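Local coordinates for protein uncharacterized tRNA/rRNA methyltransferase HI_0380 (Haemophilus influenzae, PDB 3ILK) that is of unknown function but probably binds RNA and methylates it with S-adenosyl-L-methionine as methyl donor, at residues Ser142-Leu145 / Ala146-Val149; Pro95-Cys98 / Ala99-Val103; Phe186-Tyr189 / Thr190-Ile193. All blocks are in the same frame, centred on the assembly; numbering follows the deposited sequence.

Interaction 1: residues Ser142-Leu145 / Ala146-Val149; sequences SLNL and AMAV. With EDO (1,2-ethanediol), chain C.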
ATOM      1  N   SER A 142     -21.861  -4.974   2.424  1.00 36.25           N
ATOM      2  CA  SER A 142     -21.923  -6.072   1.452  1.00 36.39           C
ATOM      3  C   SER A 142     -21.089  -5.830   0.180  1.00 35.23           C
ATOM      4  O   SER A 142     -21.414  -5.000  -0.666  1.00 35.07           O
ATOM      5  CB  SER A 142     -23.373  -6.453   1.116  1.00 36.72           C
ATOM      6  OG  SER A 142     -23.393  -7.697   0.422  1.00 39.82           O
ATOM      7  N   LEU A 143     -19.998  -6.575   0.074  1.00 34.90           N
ATOM      8  CA  LEU A 143     -19.183  -6.580  -1.119  1.00 33.68           C
ATOM      9  C   LEU A 143     -19.960  -7.410  -2.128  1.00 33.51           C
ATOM     10  O   LEU A 143     -20.565  -8.437  -1.772  1.00 33.61           O
ATOM     11  CB  LEU A 143     -17.859  -7.263  -0.823  1.00 34.67           C
ATOM     12  CG  LEU A 143     -16.782  -6.676   0.132  1.00 35.09           C
ATOM     13  CD1 LEU A 143     -15.868  -5.787  -0.685  1.00 36.05           C
ATOM     14  CD2 LEU A 143     -17.297  -5.932   1.396  1.00 29.88           C
ATOM     15  N   ASN A 144     -19.990  -7.006  -3.384  1.00 32.05           N
ATOM     16  CA  ASN A 144     -20.463  -8.014  -4.319  1.00 31.92           C
ATOM     17  C   ASN A 144     -19.352  -9.080  -4.528  1.00 31.20           C
ATOM     18  O   ASN A 144     -18.186  -8.917  -4.088  1.00 30.16           O
ATOM     19  CB  ASN A 144     -20.956  -7.408  -5.613  1.00 31.19           C
ATOM     20  CG  ASN A 144     -19.853  -7.144  -6.556  1.00 33.12           C
ATOM     21  OD1 ASN A 144     -18.682  -7.471  -6.286  1.00 30.05           O
ATOM     22  ND2 ASN A 144     -20.198  -6.583  -7.699  1.00 26.85           N
ATOM     23  N   LEU A 145     -19.717 -10.149  -5.216  1.00 29.54           N
ATOM     24  CA  LEU A 145     -18.884 -11.330  -5.330  1.00 28.95           C
ATOM     25  C   LEU A 145     -17.436 -11.049  -5.816  1.00 27.40           C
ATOM     26  O   LEU A 145     -16.446 -11.406  -5.164  1.00 27.08           O
ATOM     27  CB  LEU A 145     -19.619 -12.359  -6.227  1.00 28.27           C
ATOM     28  CG  LEU A 145     -19.033 -13.770  -6.256  1.00 31.51           C
ATOM     29  CD1 LEU A 145     -18.828 -14.275  -4.842  1.00 31.86           C
ATOM     30  CD2 LEU A 145     -19.974 -14.733  -7.008  1.00 31.84           C
ATOM     31  N   ALA A 146     -17.345 -10.420  -6.970  1.00 26.92           N
ATOM     32  CA  ALA A 146     -16.090 -10.039  -7.607  1.00 27.57           C
ATOM     33  C   ALA A 146     -15.231  -9.159  -6.690  1.00 26.91           C
ATOM     34  O   ALA A 146     -14.030  -9.329  -6.677  1.00 27.84           O
ATOM     35  CB  ALA A 146     -16.378  -9.274  -8.897  1.00 28.03           C
HETATM   36  N   MSE A 147     -15.855  -8.224  -5.975  1.00 26.21           N
HETATM   37  CA  MSE A 147     -15.154  -7.335  -5.039  1.00 27.21           C
HETATM   38  C   MSE A 147     -14.539  -8.214  -3.951  1.00 25.59           C
HETATM   39  O   MSE A 147     -13.360  -8.054  -3.617  1.00 25.32           O
HETATM   40  CB  MSE A 147     -16.130  -6.306  -4.407  1.00 27.63           C
HETATM   41  CG  MSE A 147     -16.669  -5.235  -5.337  1.00 32.84           C
HETATM   42 SE   MSE A 147     -18.242  -4.169  -4.640  0.55 39.58          SE
HETATM   43  CE  MSE A 147     -18.177  -2.740  -6.059  1.00 35.67           C
ATOM     44  N   ALA A 148     -15.320  -9.176  -3.433  1.00 23.73           N
ATOM     45  CA  ALA A 148     -14.814 -10.022  -2.375  1.00 24.98           C
ATOM     46  C   ALA A 148     -13.636 -10.899  -2.828  1.00 23.87           C
ATOM     47  O   ALA A 148     -12.651 -11.065  -2.094  1.00 23.08           O
ATOM     48  CB  ALA A 148     -15.942 -10.848  -1.720  1.00 24.39           C
ATOM     49  N   VAL A 149     -13.744 -11.464  -4.024  1.00 23.33           N
ATOM     50  CA  VAL A 149     -12.688 -12.314  -4.556  1.00 23.63           C
ATOM     51  C   VAL A 149     -11.432 -11.486  -4.839  1.00 22.63           C
ATOM     52  O   VAL A 149     -10.348 -11.906  -4.489  1.00 23.20           O
ATOM     53  CB  VAL A 149     -13.172 -13.118  -5.817  1.00 24.28           C
ATOM     54  CG1 VAL A 149     -11.992 -13.931  -6.486  1.00 21.92           C
ATOM     55  CG2 VAL A 149     -14.368 -14.072  -5.406  1.00 22.61           C
TER
HETATM   56  C1  EDO C 242     -19.317 -13.766  -1.101  1.00 55.20           C
HETATM   57  O1  EDO C 242     -18.467 -13.095  -0.150  1.00 60.30           O
HETATM   58  C2  EDO C 242     -20.417 -12.819  -1.627  1.00 57.47           C
HETATM   59  O2  EDO C 242     -20.149 -11.462  -1.239  1.00 58.15           O
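The side chain of N144 lies across that of M147, a selenomethionine, at about a right angle, and its amide oxygen makes the capping contact. OD1 of N144 accepts a hydrogen bond from N of M147 at 2.9 Å, an almost straight one (166° at the hydrogen). CG of N144 sits between the backbone N and the carbonyl carbon (chi1 83°), which folds the amide back over the first turn. The same OD1 meets CG of M147 at 3.2 Å, so the base of the selenomethionine chain packs on the cap. N144 is thus a textbook N-cap: it precedes helix 145-169, and its side chain accepts from a first-turn amide. A148 N bonds to N144 O at 3.0 Å and V149 N to L145 O at 2.9 Å. S142 and L143 probably belong, as in relatives, to the S-adenosyl-L-methionine site of this SPOUT-type domain. L143 leans on the turn, with CD1 3.8 Å from CB of M147 and CB 4.2 Å from CB of A148. A 1,2-ethanediol, probably from the crystallisation liquor, gives a weak hydrogen bond from O2 to L143 O. M147 packs on M147 of the second subunit, whose R26 bonds to S142 O.

Interaction 2: residues Pro95-Cys98 / Ala99-Val103; sequences PREC and AEKVV
C98 and V102 make the apolar side-chain contact of this helical turn: SG of C98 lies 4.1 Å from CG2 of V102, one turn further on. A chi1 of -178° places the thiol beside the carbonyl carbon of C98, on the side of the next turn, where it meets the valine methyl.

Main-chain hydrogen bonds of the i to i+4 kind carry the rest of the frame. A99 N reaches P95 O at 2.9 Å, E100 N reaches R96 O at 3.1 Å, and V102 N reaches C98 O at 2.9 Å; K101 N to E97 O continues the series. The donor at P95 O is tilted 33° from the carbonyl plane, whereas that at C98 O lies in it.

Among the charged groups, E97 and E100 are exposed, while R96 sits at the subunit interface. E97 and K101 run side by side and point the same way, yet OE2 of E97 and NZ of K101 stay 3.8 Å apart, a long salt bridge. K101 also has a cation-pi partner in Y130. R96 passes obliquely by E100, its CG approaching OE1, while its NE bridges to E155 of its own chain and its NH1 to E155 of the second subunit.

Helix 95-104 lies against helix 145-169, A99 on A159 and V102 on L156, while P95 and C98 cover L132 of strand 130-132, next to the outermost strand 92-93 of this chain's sheet.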
ATOM      1  N   PRO A  95      -9.083 -10.974   6.348  1.00 26.18           N
ATOM      2  CA  PRO A  95      -8.285 -11.416   5.199  1.00 26.84           C
ATOM      3  C   PRO A  95      -6.769 -11.469   5.401  1.00 26.90           C
ATOM      4  O   PRO A  95      -6.124 -12.350   4.842  1.00 26.37           O
ATOM      5  CB  PRO A  95      -8.607 -10.358   4.144  1.00 26.03           C
ATOM      6  CG  PRO A  95     -10.015  -9.976   4.451  1.00 26.30           C
ATOM      7  CD  PRO A  95      -9.959  -9.855   5.952  1.00 26.97           C
ATOM      8  N   ARG A  96      -6.214 -10.547   6.179  1.00 26.87           N
ATOM      9  CA  ARG A  96      -4.774 -10.585   6.439  1.00 27.84           C
ATOM     10  C   ARG A  96      -4.366 -11.868   7.192  1.00 27.30           C
ATOM     11  O   ARG A  96      -3.545 -12.626   6.711  1.00 26.90           O
ATOM     12  CB  ARG A  96      -4.321  -9.329   7.195  1.00 27.63           C
ATOM     13  CG  ARG A  96      -2.888  -9.028   6.966  1.00 32.27           C
ATOM     14  CD  ARG A  96      -2.584  -7.542   7.072  1.00 38.19           C
ATOM     15  NE  ARG A  96      -3.256  -6.763   6.026  1.00 42.21           N
ATOM     16  CZ  ARG A  96      -3.313  -5.424   5.989  1.00 43.90           C
ATOM     17  NH1 ARG A  96      -3.946  -4.828   4.981  1.00 43.32           N
ATOM     18  NH2 ARG A  96      -2.743  -4.678   6.951  1.00 40.93           N
ATOM     19  N   GLU A  97      -4.942 -12.113   8.368  1.00 27.15           N
ATOM     20  CA  GLU A  97      -4.647 -13.346   9.121  1.00 26.75           C
ATOM     21  C   GLU A  97      -5.018 -14.553   8.283  1.00 25.97           C
ATOM     22  O   GLU A  97      -4.322 -15.525   8.244  1.00 25.23           O
ATOM     23  CB  GLU A  97      -5.451 -13.424  10.414  1.00 28.11           C
ATOM     24  CG  GLU A  97      -4.861 -14.409  11.445  1.00 30.14           C
ATOM     25  CD  GLU A  97      -5.825 -14.746  12.606  1.00 34.59           C
ATOM     26  OE1 GLU A  97      -6.715 -13.909  12.936  1.00 34.51           O
ATOM     27  OE2 GLU A  97      -5.666 -15.842  13.207  1.00 33.09           O
ATOM     28  N   CYS A  98      -6.141 -14.478   7.597  1.00 25.74           N
ATOM     29  CA  CYS A  98      -6.554 -15.604   6.779  1.00 26.81           C
ATOM     30  C   CYS A  98      -5.479 -16.006   5.730  1.00 25.01           C
ATOM     31  O   CYS A  98      -5.148 -17.184   5.596  1.00 22.47           O
ATOM     32  CB  CYS A  98      -7.838 -15.271   6.066  1.00 25.76           C
ATOM     33  SG  CYS A  98      -8.343 -16.696   5.125  1.00 38.13           S
ATOM     34  N   ALA A  99      -4.942 -15.004   5.020  1.00 23.89           N
ATOM     35  CA  ALA A  99      -3.894 -15.217   4.007  1.00 23.11           C
ATOM     36  C   ALA A  99      -2.605 -15.793   4.624  1.00 24.14           C
ATOM     37  O   ALA A  99      -1.949 -16.683   4.043  1.00 23.62           O
ATOM     38  CB  ALA A  99      -3.605 -13.885   3.260  1.00 22.74           C
ATOM     39  N   GLU A 100      -2.239 -15.314   5.807  1.00 23.48           N
ATOM     40  CA  GLU A 100      -1.058 -15.879   6.442  1.00 24.87           C
ATOM     41  C   GLU A 100      -1.241 -17.364   6.731  1.00 24.19           C
ATOM     42  O   GLU A 100      -0.306 -18.141   6.532  1.00 22.78           O
ATOM     43  CB  GLU A 100      -0.700 -15.161   7.727  1.00 25.42           C
ATOM     44  CG  GLU A 100      -0.173 -13.778   7.467  1.00 31.84           C
ATOM     45  CD  GLU A 100      -0.169 -12.959   8.719  1.00 38.11           C
ATOM     46  OE1 GLU A 100      -0.202 -11.705   8.597  1.00 41.62           O
ATOM     47  OE2 GLU A 100      -0.166 -13.579   9.819  1.00 39.30           O
ATOM     48  N   LYS A 101      -2.439 -17.753   7.183  1.00 23.32           N
ATOM     49  CA  LYS A 101      -2.716 -19.173   7.384  1.00 22.41           C
ATOM     50  C   LYS A 101      -2.713 -19.958   6.088  1.00 20.82           C
ATOM     51  O   LYS A 101      -2.227 -21.055   6.068  1.00 20.45           O
ATOM     52  CB  LYS A 101      -4.093 -19.389   7.997  1.00 23.08           C
ATOM     53  CG  LYS A 101      -4.210 -19.323   9.495  1.00 23.79           C
ATOM     54  CD  LYS A 101      -5.673 -19.745   9.792  1.00 27.04           C
ATOM     55  CE  LYS A 101      -6.269 -18.958  10.917  1.00 27.17           C
ATOM     56  NZ  LYS A 101      -5.742 -19.473  12.239  1.00 25.99           N
ATOM     57  N   VAL A 102      -3.394 -19.466   5.039  1.00 20.15           N
ATOM     58  CA  VAL A 102      -3.436 -20.193   3.779  1.00 19.82           C
ATOM     59  C   VAL A 102      -1.990 -20.461   3.275  1.00 21.74           C
ATOM     60  O   VAL A 102      -1.613 -21.617   2.974  1.00 21.94           O
ATOM     61  CB  VAL A 102      -4.334 -19.434   2.775  1.00 20.78           C
ATOM     62  CG1 VAL A 102      -4.426 -20.158   1.442  1.00 23.45           C
ATOM     63  CG2 VAL A 102      -5.792 -19.366   3.381  1.00 14.31           C
ATOM     64  N   VAL A 103      -1.170 -19.415   3.302  1.00 20.42           N
ATOM     65  CA  VAL A 103       0.154 -19.468   2.761  1.00 22.76           C
ATOM     66  C   VAL A 103       1.053 -20.431   3.546  1.00 22.58           C
ATOM     67  O   VAL A 103       1.966 -21.015   2.975  1.00 23.86           O
ATOM     68  CB  VAL A 103       0.799 -18.041   2.745  1.00 23.32           C
ATOM     69  CG1 VAL A 103       1.846 -17.878   3.881  1.00 23.81           C
ATOM     70  CG2 VAL A 103       1.431 -17.807   1.425  1.00 24.99           C
TER

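Interaction 3: residues Phe186-Tyr189 / Thr190-Ile193; sequences FFDY and TERI
T190 turns its hydroxyl back onto the preceding turn, where it meets both the carbonyl and the ring of F186. OG1 is anti to the carbonyl carbon of T190 (chi1 -59°), and this rotation brings it to 2.8 Å from F186 O, to which it donates. T190 N bonds to the same F186 O at 3.0 Å, approaching from the opposite face of the carbonyl plane, so one acceptor is gripped by two donors of a single residue. The hydroxyl oxygen also stands 3.4 Å above one face of the F186 ring, offset toward the rim near CE1.

Y189 reaches forward along the helix. CE1 of its ring packs on CG1 of I193 at 3.7 Å, the two side chains lying alongside each other, and R192 closes in beside them. The arginine leaves the backbone extended and then bends at chi3 (93°), which brings its guanidinium obliquely beside the tyrosine ring; NH2 of R192 is 3.5 Å from CE1 of Y189. The two planes are 27° apart, and CD1 of Y189 lies over one face of the guanidinium. E234 joins the pair from outside, as a salt-bridge partner of R192 and a hydrogen-bond partner of the Y189 hydroxyl, which also bonds to S231.

D188 and E191 point the same way, their carboxylates almost perpendicular and close together, although the placing of the E191 side chain is doubtful.

R192 N to D188 O and I193 N to Y189 O continue the regular backbone pattern. F186 and T190 face helix 220-240, F187 and E191 helix 204-216: one helix of a small C-terminal helical bundle, its threonine showing the side-chain-to-backbone bond to the carbonyl four residues back that is common for serine and threonine within alpha-helices.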
ATOM      1  N   PHE A 186      34.433   7.191  15.590  1.00 17.96           N
ATOM      2  CA  PHE A 186      33.448   8.124  14.939  1.00 18.93           C
ATOM      3  C   PHE A 186      32.946   9.190  15.909  1.00 19.76           C
ATOM      4  O   PHE A 186      32.591  10.308  15.500  1.00 20.29           O
ATOM      5  CB  PHE A 186      32.223   7.330  14.453  1.00 18.00           C
ATOM      6  CG  PHE A 186      31.014   8.211  14.028  1.00 23.09           C
ATOM      7  CD1 PHE A 186      31.148   9.130  13.034  1.00 21.95           C
ATOM      8  CD2 PHE A 186      29.765   8.087  14.657  1.00 23.14           C
ATOM      9  CE1 PHE A 186      30.053   9.923  12.628  1.00 27.85           C
ATOM     10  CE2 PHE A 186      28.699   8.880  14.296  1.00 27.15           C
ATOM     11  CZ  PHE A 186      28.825   9.782  13.267  1.00 26.09           C
ATOM     12  N   PHE A 187      32.848   8.841  17.192  1.00 20.84           N
ATOM     13  CA  PHE A 187      32.341   9.801  18.173  1.00 21.39           C
ATOM     14  C   PHE A 187      33.425  10.820  18.482  1.00 22.21           C
ATOM     15  O   PHE A 187      33.166  12.007  18.402  1.00 23.38           O
ATOM     16  CB  PHE A 187      31.808   9.132  19.451  1.00 22.29           C
ATOM     17  CG  PHE A 187      30.604   8.256  19.233  1.00 23.84           C
ATOM     18  CD1 PHE A 187      29.482   8.736  18.532  1.00 28.05           C
ATOM     19  CD2 PHE A 187      30.569   6.973  19.767  1.00 25.61           C
ATOM     20  CE1 PHE A 187      28.361   7.925  18.343  1.00 29.63           C
ATOM     21  CE2 PHE A 187      29.466   6.154  19.585  1.00 28.33           C
ATOM     22  CZ  PHE A 187      28.367   6.619  18.866  1.00 28.13           C
ATOM     23  N   ASP A 188      34.645  10.368  18.789  1.00 22.03           N
ATOM     24  CA  ASP A 188      35.771  11.299  18.950  1.00 23.22           C
ATOM     25  C   ASP A 188      35.987  12.217  17.743  1.00 24.09           C
ATOM     26  O   ASP A 188      36.293  13.396  17.907  1.00 24.31           O
ATOM     27  CB  ASP A 188      37.048  10.532  19.313  1.00 23.38           C
ATOM     28  CG  ASP A 188      36.862   9.713  20.561  1.00 23.94           C
ATOM     29  OD1 ASP A 188      37.831   9.070  21.080  1.00 23.71           O
ATOM     30  OD2 ASP A 188      35.707   9.747  21.047  1.00 21.55           O
ATOM     31  N   TYR A 189      35.781  11.681  16.544  1.00 24.65           N
ATOM     32  CA  TYR A 189      35.912  12.432  15.306  1.00 25.69           C
ATOM     33  C   TYR A 189      34.810  13.517  15.181  1.00 26.41           C
ATOM     34  O   TYR A 189      35.123  14.666  14.906  1.00 26.95           O
ATOM     35  CB  TYR A 189      35.921  11.457  14.112  1.00 25.19           C
ATOM     36  CG  TYR A 189      36.327  12.022  12.735  1.00 25.35           C
ATOM     37  CD1 TYR A 189      36.989  13.252  12.602  1.00 23.52           C
ATOM     38  CD2 TYR A 189      36.105  11.266  11.576  1.00 26.28           C
ATOM     39  CE1 TYR A 189      37.406  13.712  11.368  1.00 25.41           C
ATOM     40  CE2 TYR A 189      36.483  11.734  10.301  1.00 25.79           C
ATOM     41  CZ  TYR A 189      37.137  12.957  10.209  1.00 27.27           C
ATOM     42  OH  TYR A 189      37.537  13.425   8.973  1.00 26.70           O
ATOM     43  N   THR A 190      33.537  13.140  15.360  1.00 26.98           N
ATOM     44  CA  THR A 190      32.422  14.093  15.473  1.00 26.81           C
ATOM     45  C   THR A 190      32.739  15.203  16.508  1.00 28.06           C
ATOM     46  O   THR A 190      32.600  16.398  16.209  1.00 27.32           O
ATOM     47  CB  THR A 190      31.110  13.368  15.872  1.00 26.62           C
ATOM     48  OG1 THR A 190      30.776  12.373  14.891  1.00 24.57           O
ATOM     49  CG2 THR A 190      29.945  14.354  16.036  1.00 26.44           C
ATOM     50  N   GLU A 191      33.177  14.801  17.704  1.00 28.13           N
ATOM     51  CA  GLU A 191      33.510  15.751  18.785  1.00 29.18           C
ATOM     52  C   GLU A 191      34.576  16.759  18.391  1.00 29.03           C
ATOM     53  O   GLU A 191      34.337  17.976  18.429  1.00 28.65           O
ATOM     54  CB  GLU A 191      34.033  15.052  20.031  1.00 29.52           C
ATOM     55  CG  GLU A 191      33.268  13.841  20.502  1.00 32.59           C
ATOM     56  CD  GLU A 191      33.795  13.308  21.824  1.00 34.44           C
ATOM     57  OE1 GLU A 191      34.240  14.132  22.667  1.00 37.31           O
ATOM     58  OE2 GLU A 191      33.762  12.065  22.017  1.00 35.25           O
ATOM     59  N   ARG A 192      35.764  16.244  18.065  1.00 28.72           N
ATOM     60  CA  ARG A 192      36.855  17.075  17.566  1.00 28.82           C
ATOM     61  C   ARG A 192      36.396  18.082  16.487  1.00 28.25           C
ATOM     62  O   ARG A 192      36.669  19.283  16.592  1.00 27.70           O
ATOM     63  CB  ARG A 192      38.012  16.222  17.033  1.00 29.03           C
ATOM     64  CG  ARG A 192      39.172  17.106  16.558  1.00 31.16           C
ATOM     65  CD  ARG A 192      40.397  16.338  16.141  1.00 33.43           C
ATOM     66  NE  ARG A 192      40.401  16.058  14.709  1.00 34.27           N
ATOM     67  CZ  ARG A 192      40.371  14.835  14.200  1.00 35.12           C
ATOM     68  NH1 ARG A 192      40.333  13.785  15.015  1.00 35.95           N
ATOM     69  NH2 ARG A 192      40.391  14.660  12.884  1.00 35.98           N
ATOM     70  N   ILE A 193      35.703  17.588  15.465  1.00 27.75           N
ATOM     71  CA  ILE A 193      35.279  18.448  14.344  1.00 27.14           C
ATOM     72  C   ILE A 193      34.306  19.547  14.798  1.00 27.07           C
ATOM     73  O   ILE A 193      34.456  20.726  14.454  1.00 26.49           O
ATOM     74  CB  ILE A 193      34.709  17.596  13.156  1.00 27.21           C
ATOM     75  CG1 ILE A 193      35.850  16.888  12.395  1.00 26.30           C
ATOM     76  CG2 ILE A 193      33.807  18.431  12.212  1.00 27.03           C
ATOM     77  CD1 ILE A 193      36.905  17.837  11.753  1.00 24.79           C
TER

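In the fold
From the N terminus, the chain builds most of its parallel sheet before helix 95-104, where interaction 2 comes first. Strands 109-113 and 130-132 follow, and interaction 1 then opens helix 145-169, the helix against which helix 95-104 packs. Interaction 3 comes last, on helix 180-197. All three are local, joining adjoining segments; none closes a long loop, and they follow in series without nesting or crossing. Interactions 1 and 2 have centres about 18 Å apart, and both lie in the SpoU methylase family region and touch the second subunit. Interaction 3, about 60 Å from interaction 1 between centres, belongs to the separate C-terminal helices.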